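Local atomic coordinates of CELL division protein FTSZ homolog 1 (Methanocaldococcus jannaschii, PDB entry 2VAP), a protein that binds GTP and probably hydrolyses it, and is thought to polymerize, as a tubulin homologue, into the ring at the cell division site. Residues A[40-45]-A[62-67]; A[151-156]-A[238-243]; A[285-290]-A[302-307]; A[247-252]-A[336-341]. All coordinates share one frame; numbering follows the deposited sequence.

Interaction 1. Residues A[40-45]-A[62-67]; sequences ITVVGC and EGAKTV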
# COMPACT_ATOMS: atom_id res chain seq x y z
N ILE A 40 5.77 11.45 5.26
CA ILE A 40 5.34 10.06 5.04
C ILE A 40 6.51 9.09 5.24
O ILE A 40 7.61 9.32 4.74
CB ILE A 40 4.71 9.87 3.63
CG1 ILE A 40 3.49 10.79 3.47
CG2 ILE A 40 4.32 8.41 3.39
CD1 ILE A 40 2.87 10.78 2.08
N THR A 41 6.24 8.02 5.98
CA THR A 41 7.22 6.95 6.17
C THR A 41 6.61 5.61 5.75
O THR A 41 5.47 5.30 6.09
CB THR A 41 7.70 6.89 7.64
OG1 THR A 41 8.22 8.16 8.02
CG2 THR A 41 8.79 5.83 7.82
N VAL A 42 7.38 4.84 4.98
CA VAL A 42 6.97 3.49 4.58
C VAL A 42 7.83 2.47 5.34
O VAL A 42 9.06 2.51 5.26
CB VAL A 42 7.11 3.27 3.05
CG1 VAL A 42 6.61 1.89 2.65
CG2 VAL A 42 6.37 4.35 2.28
N VAL A 43 7.16 1.58 6.07
CA VAL A 43 7.84 0.55 6.86
C VAL A 43 7.58 -0.83 6.28
O VAL A 43 6.44 -1.29 6.21
CB VAL A 43 7.42 0.59 8.35
CG1 VAL A 43 8.22 -0.42 9.17
CG2 VAL A 43 7.59 1.99 8.93
N GLY A 44 8.65 -1.50 5.85
CA GLY A 44 8.57 -2.85 5.31
C GLY A 44 9.07 -3.88 6.30
O GLY A 44 10.20 -3.79 6.79
N CYS A 45 8.22 -4.87 6.60
CA CYS A 45 8.50 -5.84 7.65
C CYS A 45 8.72 -7.24 7.09
O CYS A 45 7.92 -7.74 6.30
CB CYS A 45 7.35 -5.87 8.66
SG CYS A 45 6.82 -4.24 9.25
N GLU A 62 9.06 8.99 -4.22
CA GLU A 62 9.13 10.43 -3.95
C GLU A 62 8.47 10.83 -2.64
O GLU A 62 7.39 10.34 -2.30
CB GLU A 62 8.54 11.22 -5.12
CG GLU A 62 9.29 11.03 -6.44
CD GLU A 62 8.90 12.05 -7.49
OE1 GLU A 62 8.85 13.26 -7.17
OE2 GLU A 62 8.67 11.65 -8.65
N GLY A 63 9.15 11.70 -1.89
CA GLY A 63 8.61 12.32 -0.68
C GLY A 63 8.28 11.38 0.48
O GLY A 63 7.43 11.70 1.31
N ALA A 64 8.96 10.24 0.54
CA ALA A 64 8.73 9.27 1.60
C ALA A 64 10.02 8.67 2.14
O ALA A 64 10.92 8.32 1.37
CB ALA A 64 7.79 8.16 1.12
N LYS A 65 10.10 8.57 3.46
CA LYS A 65 11.20 7.88 4.14
C LYS A 65 10.94 6.38 4.09
O LYS A 65 9.81 5.94 4.31
CB LYS A 65 11.29 8.37 5.59
CG LYS A 65 12.46 7.80 6.39
CD LYS A 65 12.39 8.26 7.84
CE LYS A 65 13.53 7.69 8.66
NZ LYS A 65 13.50 8.19 10.06
N THR A 66 11.99 5.61 3.81
CA THR A 66 11.87 4.15 3.78
C THR A 66 12.55 3.51 4.98
O THR A 66 13.73 3.77 5.25
CB THR A 66 12.44 3.54 2.47
OG1 THR A 66 13.74 4.07 2.22
CG2 THR A 66 11.52 3.86 1.29
N VAL A 67 11.80 2.67 5.69
CA VAL A 67 12.32 1.95 6.85
C VAL A 67 12.13 0.45 6.65
O VAL A 67 11.03 -0.01 6.34
CB VAL A 67 11.64 2.41 8.17
CG1 VAL A 67 12.13 1.59 9.36
CG2 VAL A 67 11.87 3.89 8.42
O HOH W 1 8.02 12.64 3.90

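Interaction 2. Residues A[151-156]-A[238-243]; sequences GALTVA and DVKAVM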
# COMPACT_ATOMS: atom_id res chain seq x y z
N GLY A 151 -0.03 9.45 16.49
CA GLY A 151 -1.04 10.29 15.85
C GLY A 151 -1.03 10.29 14.34
O GLY A 151 -1.69 11.12 13.71
N ALA A 152 -0.28 9.36 13.75
CA ALA A 152 -0.16 9.28 12.29
C ALA A 152 -1.36 8.58 11.65
O ALA A 152 -1.97 7.69 12.26
CB ALA A 152 1.13 8.58 11.91
N LEU A 153 -1.69 8.99 10.43
CA LEU A 153 -2.63 8.25 9.60
C LEU A 153 -1.97 6.92 9.25
O LEU A 153 -0.93 6.89 8.59
CB LEU A 153 -2.99 9.04 8.33
CG LEU A 153 -3.88 8.38 7.27
CD1 LEU A 153 -5.26 8.02 7.82
CD2 LEU A 153 -4.01 9.29 6.06
N THR A 154 -2.57 5.83 9.73
CA THR A 154 -1.94 4.52 9.69
C THR A 154 -2.57 3.62 8.63
O THR A 154 -3.72 3.19 8.76
CB THR A 154 -1.99 3.86 11.09
OG1 THR A 154 -1.44 4.76 12.06
CG2 THR A 154 -1.22 2.55 11.12
N VAL A 155 -1.80 3.33 7.59
CA VAL A 155 -2.28 2.55 6.45
C VAL A 155 -1.41 1.31 6.24
O VAL A 155 -0.19 1.42 6.11
CB VAL A 155 -2.33 3.39 5.15
CG1 VAL A 155 -2.78 2.54 3.96
CG2 VAL A 155 -3.25 4.60 5.32
N ALA A 156 -2.04 0.14 6.21
CA ALA A 156 -1.33 -1.09 5.89
C ALA A 156 -1.62 -1.50 4.45
O ALA A 156 -2.75 -1.41 3.99
CB ALA A 156 -1.72 -2.20 6.86
N ASP A 238 -7.54 15.79 2.09
CA ASP A 238 -8.52 15.03 1.32
C ASP A 238 -8.27 13.53 1.37
O ASP A 238 -9.21 12.74 1.40
CB ASP A 238 -8.57 15.53 -0.13
CG ASP A 238 -9.14 16.93 -0.25
OD1 ASP A 238 -9.96 17.34 0.61
OD2 ASP A 238 -8.78 17.64 -1.22
N VAL A 239 -6.99 13.14 1.37
CA VAL A 239 -6.61 11.74 1.54
C VAL A 239 -7.01 11.26 2.93
O VAL A 239 -7.59 10.18 3.08
CB VAL A 239 -5.09 11.52 1.30
CG1 VAL A 239 -4.64 10.13 1.75
CG2 VAL A 239 -4.75 11.74 -0.16
N LYS A 240 -6.72 12.08 3.94
CA LYS A 240 -7.06 11.78 5.33
C LYS A 240 -8.57 11.60 5.52
O LYS A 240 -9.01 10.73 6.27
CB LYS A 240 -6.53 12.87 6.26
CG LYS A 240 -6.24 12.41 7.68
CD LYS A 240 -5.65 13.53 8.52
CE LYS A 240 -5.37 13.05 9.94
NZ LYS A 240 -4.79 14.13 10.78
N ALA A 241 -9.36 12.42 4.82
CA ALA A 241 -10.82 12.37 4.89
C ALA A 241 -11.39 11.01 4.45
O ALA A 241 -12.38 10.54 5.00
CB ALA A 241 -11.43 13.49 4.06
N VAL A 242 -10.74 10.39 3.46
CA VAL A 242 -11.16 9.08 2.95
C VAL A 242 -10.52 7.94 3.75
O VAL A 242 -11.17 6.93 4.03
CB VAL A 242 -10.84 8.94 1.44
CG1 VAL A 242 -11.01 7.49 0.96
CG2 VAL A 242 -11.72 9.86 0.62
N MET A 243 -9.26 8.11 4.13
CA MET A 243 -8.48 7.02 4.72
C MET A 243 -8.55 6.91 6.25
O MET A 243 -8.21 5.85 6.80
CB MET A 243 -7.03 7.05 4.23
CG MET A 243 -6.89 6.98 2.71
SD MET A 243 -5.26 6.47 2.15
CE MET A 243 -5.43 4.69 2.19

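Interaction 3. Residues A[285-290]-A[302-307]; sequences ALIHVM and EVVATV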
# COMPACT_ATOMS: atom_id res chain seq x y z
N ALA A 285 -13.14 5.76 -2.33
CA ALA A 285 -12.16 5.34 -3.34
C ALA A 285 -11.05 6.36 -3.53
O ALA A 285 -11.27 7.57 -3.46
CB ALA A 285 -12.86 5.07 -4.67
N LEU A 286 -9.84 5.85 -3.78
CA LEU A 286 -8.73 6.67 -4.24
C LEU A 286 -8.37 6.24 -5.65
O LEU A 286 -8.28 5.04 -5.94
CB LEU A 286 -7.51 6.52 -3.31
CG LEU A 286 -7.64 6.97 -1.85
CD1 LEU A 286 -8.05 5.80 -0.96
CD2 LEU A 286 -6.34 7.57 -1.36
N ILE A 287 -8.21 7.22 -6.54
CA ILE A 287 -7.88 6.95 -7.94
C ILE A 287 -6.59 7.67 -8.32
O ILE A 287 -6.50 8.89 -8.20
CB ILE A 287 -9.01 7.39 -8.91
CG1 ILE A 287 -10.36 6.80 -8.48
CG2 ILE A 287 -8.67 7.01 -10.35
CD1 ILE A 287 -11.55 7.37 -9.24
N HIS A 288 -5.60 6.91 -8.77
CA HIS A 288 -4.37 7.48 -9.30
C HIS A 288 -4.26 7.14 -10.78
O HIS A 288 -4.05 5.99 -11.15
CB HIS A 288 -3.14 6.97 -8.54
CG HIS A 288 -1.90 7.76 -8.81
ND1 HIS A 288 -0.80 7.73 -7.97
CD2 HIS A 288 -1.57 8.60 -9.82
CE1 HIS A 288 0.14 8.51 -8.45
NE2 HIS A 288 -0.29 9.05 -9.58
N VAL A 289 -4.41 8.17 -11.62
CA VAL A 289 -4.26 8.02 -13.06
C VAL A 289 -2.83 8.36 -13.45
O VAL A 289 -2.32 9.43 -13.12
CB VAL A 289 -5.25 8.92 -13.84
CG1 VAL A 289 -5.18 8.64 -15.34
CG2 VAL A 289 -6.68 8.73 -13.34
N MET A 290 -2.17 7.43 -14.13
CA MET A 290 -0.78 7.61 -14.55
C MET A 290 -0.67 7.46 -16.06
O MET A 290 -1.32 6.60 -16.65
CB MET A 290 0.12 6.59 -13.85
CG MET A 290 0.24 6.80 -12.34
SD MET A 290 0.72 5.31 -11.45
CE MET A 290 -0.83 4.39 -11.46
N GLU A 302 -12.34 11.13 -17.48
CA GLU A 302 -13.05 9.96 -18.01
C GLU A 302 -12.93 8.76 -17.06
O GLU A 302 -13.91 8.05 -16.82
CB GLU A 302 -12.52 9.59 -19.40
CG GLU A 302 -13.33 8.52 -20.13
CD GLU A 302 -12.84 8.24 -21.54
OE1 GLU A 302 -11.63 8.41 -21.81
OE2 GLU A 302 -13.66 7.84 -22.38
N VAL A 303 -11.73 8.56 -16.52
CA VAL A 303 -11.47 7.49 -15.55
C VAL A 303 -12.32 7.67 -14.29
O VAL A 303 -13.00 6.73 -13.86
CB VAL A 303 -9.95 7.41 -15.18
CG1 VAL A 303 -9.71 6.43 -14.04
CG2 VAL A 303 -9.12 7.02 -16.40
N VAL A 304 -12.29 8.88 -13.72
CA VAL A 304 -13.02 9.19 -12.49
C VAL A 304 -14.54 9.05 -12.68
O VAL A 304 -15.22 8.50 -11.82
CB VAL A 304 -12.67 10.60 -11.95
CG1 VAL A 304 -13.37 10.87 -10.62
CG2 VAL A 304 -11.17 10.75 -11.79
N ALA A 305 -15.04 9.54 -13.81
CA ALA A 305 -16.47 9.46 -14.13
C ALA A 305 -16.95 8.01 -14.23
O ALA A 305 -18.05 7.68 -13.78
CB ALA A 305 -16.77 10.22 -15.42
N THR A 306 -16.12 7.16 -14.83
CA THR A 306 -16.42 5.73 -14.98
C THR A 306 -16.48 5.03 -13.62
O THR A 306 -17.40 4.25 -13.36
CB THR A 306 -15.40 5.03 -15.91
OG1 THR A 306 -15.34 5.72 -17.17
CG2 THR A 306 -15.80 3.58 -16.17
N VAL A 307 -15.51 5.33 -12.75
CA VAL A 307 -15.49 4.78 -11.40
C VAL A 307 -16.69 5.26 -10.59
O VAL A 307 -17.35 4.46 -9.91
CB VAL A 307 -14.17 5.13 -10.65
CG1 VAL A 307 -14.23 4.71 -9.19
CG2 VAL A 307 -12.98 4.46 -11.33

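Interaction 4. Residues A[247-252]-A[336-341]; sequences GLAMIG and VITGVQ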
# COMPACT_ATOMS: atom_id res chain seq x y z
N GLY A 247 -11.34 1.56 6.77
CA GLY A 247 -11.64 0.18 7.12
C GLY A 247 -10.85 -0.81 6.29
O GLY A 247 -9.62 -0.73 6.23
N LEU A 248 -11.55 -1.74 5.65
CA LEU A 248 -10.93 -2.69 4.74
C LEU A 248 -10.93 -2.14 3.32
O LEU A 248 -11.94 -1.58 2.87
CB LEU A 248 -11.65 -4.05 4.80
CG LEU A 248 -10.97 -5.24 4.12
CD1 LEU A 248 -9.73 -5.69 4.88
CD2 LEU A 248 -11.95 -6.39 3.97
N ALA A 249 -9.81 -2.30 2.64
CA ALA A 249 -9.65 -1.80 1.27
C ALA A 249 -9.02 -2.84 0.36
O ALA A 249 -8.27 -3.71 0.81
CB ALA A 249 -8.82 -0.52 1.27
N MET A 250 -9.35 -2.76 -0.93
CA MET A 250 -8.75 -3.62 -1.95
C MET A 250 -8.40 -2.79 -3.18
O MET A 250 -8.92 -1.69 -3.37
CB MET A 250 -9.71 -4.76 -2.32
CG MET A 250 -9.87 -5.80 -1.23
SD MET A 250 -11.04 -7.10 -1.67
CE MET A 250 -11.25 -7.91 -0.09
N ILE A 251 -7.50 -3.32 -4.01
CA ILE A 251 -7.01 -2.58 -5.17
C ILE A 251 -7.42 -3.18 -6.51
O ILE A 251 -7.72 -4.37 -6.62
CB ILE A 251 -5.46 -2.39 -5.15
CG1 ILE A 251 -4.73 -3.71 -5.39
CG2 ILE A 251 -5.02 -1.73 -3.84
CD1 ILE A 251 -3.25 -3.56 -5.73
N GLY A 252 -7.45 -2.32 -7.53
CA GLY A 252 -7.62 -2.73 -8.92
C GLY A 252 -6.60 -2.00 -9.77
O GLY A 252 -6.43 -0.79 -9.63
N VAL A 336 -8.07 2.20 -5.51
CA VAL A 336 -8.12 1.68 -4.14
C VAL A 336 -9.51 1.93 -3.58
O VAL A 336 -9.89 3.07 -3.32
CB VAL A 336 -7.02 2.30 -3.23
CG1 VAL A 336 -7.10 1.72 -1.82
CG2 VAL A 336 -5.64 2.07 -3.82
N ILE A 337 -10.26 0.85 -3.40
CA ILE A 337 -11.65 0.90 -2.96
C ILE A 337 -11.72 0.64 -1.45
O ILE A 337 -11.21 -0.37 -0.97
CB ILE A 337 -12.51 -0.14 -3.73
CG1 ILE A 337 -12.55 0.18 -5.23
CG2 ILE A 337 -13.90 -0.27 -3.14
CD1 ILE A 337 -13.29 1.46 -5.60
N THR A 338 -12.35 1.56 -0.71
CA THR A 338 -12.38 1.49 0.75
C THR A 338 -13.77 1.20 1.32
O THR A 338 -14.78 1.37 0.64
CB THR A 338 -11.82 2.78 1.40
OG1 THR A 338 -12.68 3.89 1.08
CG2 THR A 338 -10.40 3.08 0.93
N GLY A 339 -13.80 0.76 2.58
CA GLY A 339 -15.04 0.50 3.30
C GLY A 339 -15.78 -0.75 2.87
O GLY A 339 -17.01 -0.80 2.94
N VAL A 340 -15.04 -1.77 2.44
CA VAL A 340 -15.64 -3.00 1.92
C VAL A 340 -15.77 -4.12 2.97
O VAL A 340 -16.13 -5.25 2.63
CB VAL A 340 -14.91 -3.55 0.66
CG1 VAL A 340 -15.03 -2.57 -0.50
CG2 VAL A 340 -13.44 -3.88 0.96
N GLN A 341 -15.51 -3.79 4.23
CA GLN A 341 -15.57 -4.78 5.33
C GLN A 341 -16.97 -5.36 5.55
O GLN A 341 -17.11 -6.46 6.09
CB GLN A 341 -15.00 -4.20 6.63
CG GLN A 341 -15.74 -2.98 7.20
CD GLN A 341 -15.17 -1.66 6.71
OE1 GLN A 341 -14.40 -1.62 5.75
NE2 GLN A 341 -15.55 -0.58 7.37

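Interaction 1. Residues A[40-45]-A[62-67]
Four backbone hydrogen bonds tie V42, G44 and the carbonyl of I40 to K65 and V67, and their register identifies 40-45 and 64-67 as parallel strands. K65 N gives to I40 O with the N-H bent to 160°, whereas V42 N meets K65 O at 2.8 Å with an almost linear N-H of 173°. V67 N then binds V42 O, and G44 N closes the series on V67 O at 2.9 Å. CA-H...O contacts fill the gaps between them, as from V43 CA to V67 O, 3.3 Å. At the strand entrance a water accepts from I40 N and donates to G63 O, joining the two segments before the direct bonds begin.

Apolar packing follows on both faces. On the face of T41, K65 and V67, the threonine methyl CG2, anti to its own N (OG1 chi1 -56°), meets V67 CG2 at 3.7 Å, while V43 CG2 lies beside V67 CB. On the face of I40, V42 and A64, A64 CB sits 4.2 Å from I40 CG2 and equally far from V42 CG2; helix 204-227 covers these residues.

The polar side-chain ends find partners beyond the two strands. T41 OG1 passes alongside K65 CB at 3.9 Å but bonds S122, and the extended lysine carries NZ on to A118 O. A serine in place of T41 would probably leave V67 CG2 without its methyl neighbour and open a small gap on that face.

With helix 46-59 between them, the strands form the right-handed beta-alpha-beta crossover that begins the Rossmann-like GTPase fold, and G44 leads toward the nucleotide loop.

Interaction 2. Residues A[151-156]-A[238-243]
In the buried seam where the GTPase sheet meets helix 236-243, L153 and V155 of strand 153-160 pack against K240 and M243. The strand and helix segments approach to 9.8 Å between axes and their directions differ by 64°, so the helix runs obliquely over the strand. No hydrogen bond joins them; the evidence for the contact is apolar.

L153 divides its two methyls between successive turns of the helix. Its CG stands anti to the backbone N (chi1 175°), which carries the fork out to the helix: CD2 lies 4.0 Å from K240 CA, with V239 CG1 a more distant neighbour, and CD1 reaches the backbone of M243, 3.8 Å from its O. K240 runs past the leucine in the opposite direction, so that only the root of its extended chain, at CG, comes near CD2. An alanine in place of L153 would probably open a gap beneath K240 and M243 that no other side chain of this strand segment fills.

The setting is an alpha/beta sheet of parallel strands, with alternate side chains facing opposite ways: L153 and V155 turn to helix 236-243, T154 to helix 135-149. That second helix ends in a Schellman motif with G151 as its C-prime residue, from which the chain enters the strand.

M243 crosses V155 at about a right angle. A bend at chi3 (86°) brings its CE against both valine methyls, 3.8 Å from CG1 and likewise from CG2, while SD stays farther off at 4.2 Å from CG2. The backbone M243 O accepts a hydrogen bond from T186 OG1.

Interaction 3. Residues A[285-290]-A[302-307]
I287 reaches out from its strand and meets V307 tip to tip, its CD1 lying 3.7 Å from V307 CB and close to both valine methyls as well. The extended end of the isoleucine makes this possible: CG1 stands anti to the carbonyl carbon (chi1 -52°), and chi2 of 171° straightens the chain so that CD1 projects to the helix. The same methyl passes V304, 4.0 Å from its CA, so one terminal group touches two residues on the helix.

The other branch of I287 serves a different neighbour. CG2 meets V303 CG1 at 3.9 Å, but here the two side chains slide past each other in opposite directions instead of meeting end on. V303 CG1 has a second partner in V289 CG2, also at 3.9 Å, and this pair does meet tip to tip.

Alternation along the strand sets the pattern: I287 and V289 turn to the helix, whereas H288 turns away, where its ring bonds G221 and T322 and carries M290 SD over one face, 4.2 Å above its plane. The segment axes run 150° apart, near antiparallel, as expected where helix 297-310 returns between strands 284-291 and 316-323 in a beta-alpha-beta unit of the C-terminal domain.

Within the helix, T306 OG1 donates to E302 O at 2.8 Å, so its hydroxyl is satisfied locally. Across the interface every contact is between carbon atoms and no hydrogen bond forms, which implies that the fit of branched aliphatic chains, rather than polar pairing, holds helix to strand.

Interaction 4. Residues A[247-252]-A[336-341]
M250 and I337 form a hydrogen-bonded antiparallel pair, a link between strands 249-256 and 331-338 in the mixed sheet of the C-terminal domain. I337 N gives to M250 O at 2.9 Å and M250 N returns a bond to I337 O. I251 and V336 form the neighbouring non-hydrogen-bonded pair.

Beyond the strand ends, L248 takes over the polar link. Its O accepts from V340 N along a nearly straight N-H of 170°, and its N gives to Q341 OE1 at 2.9 Å. That donor stands above the plane of the side-chain carbonyl, 49° out of it. Q341 reaches the site because its chain bends at chi2 (-91°), bringing OE1 back over G247 and L248.

Packing surrounds these bonds. V340 crosses L248 at about a right angle, V340 CG2 lying 4.2 Å from L248 CD2, and strand 344-347 adds I344 and F346 around the leucine. On the face of A249, I251 and V336, the alanine methyl meets T338 CG2, while strand 186-191 of the GTPase sheet covers A249 and I251. At the far end I251 CG2 lies against V336 CG2, 3.9 Å away.

Overall arrangement
All four contacts are largely buried, yet their chemistry follows their place. Interactions 1 and 4 join neighbouring strands by backbone hydrogen bonds, parallel in the GTPase sheet and antiparallel in the C-terminal sheet; interactions 2 and 3 set a helix on a strand by apolar packing, with no hydrogen bond across. Interactions 1 and 2 share the GTPase sheet, with centres about 15 Å apart and no direct touch. Interactions 3 and 4 share the other sheet, where L286 N probably bonds V336 O (2.8 Å). Interaction 2 bridges the two halves: M243 SD packs on L286 CD2 at 3.8 Å. G63 and Q341 are the exposed residues that take part.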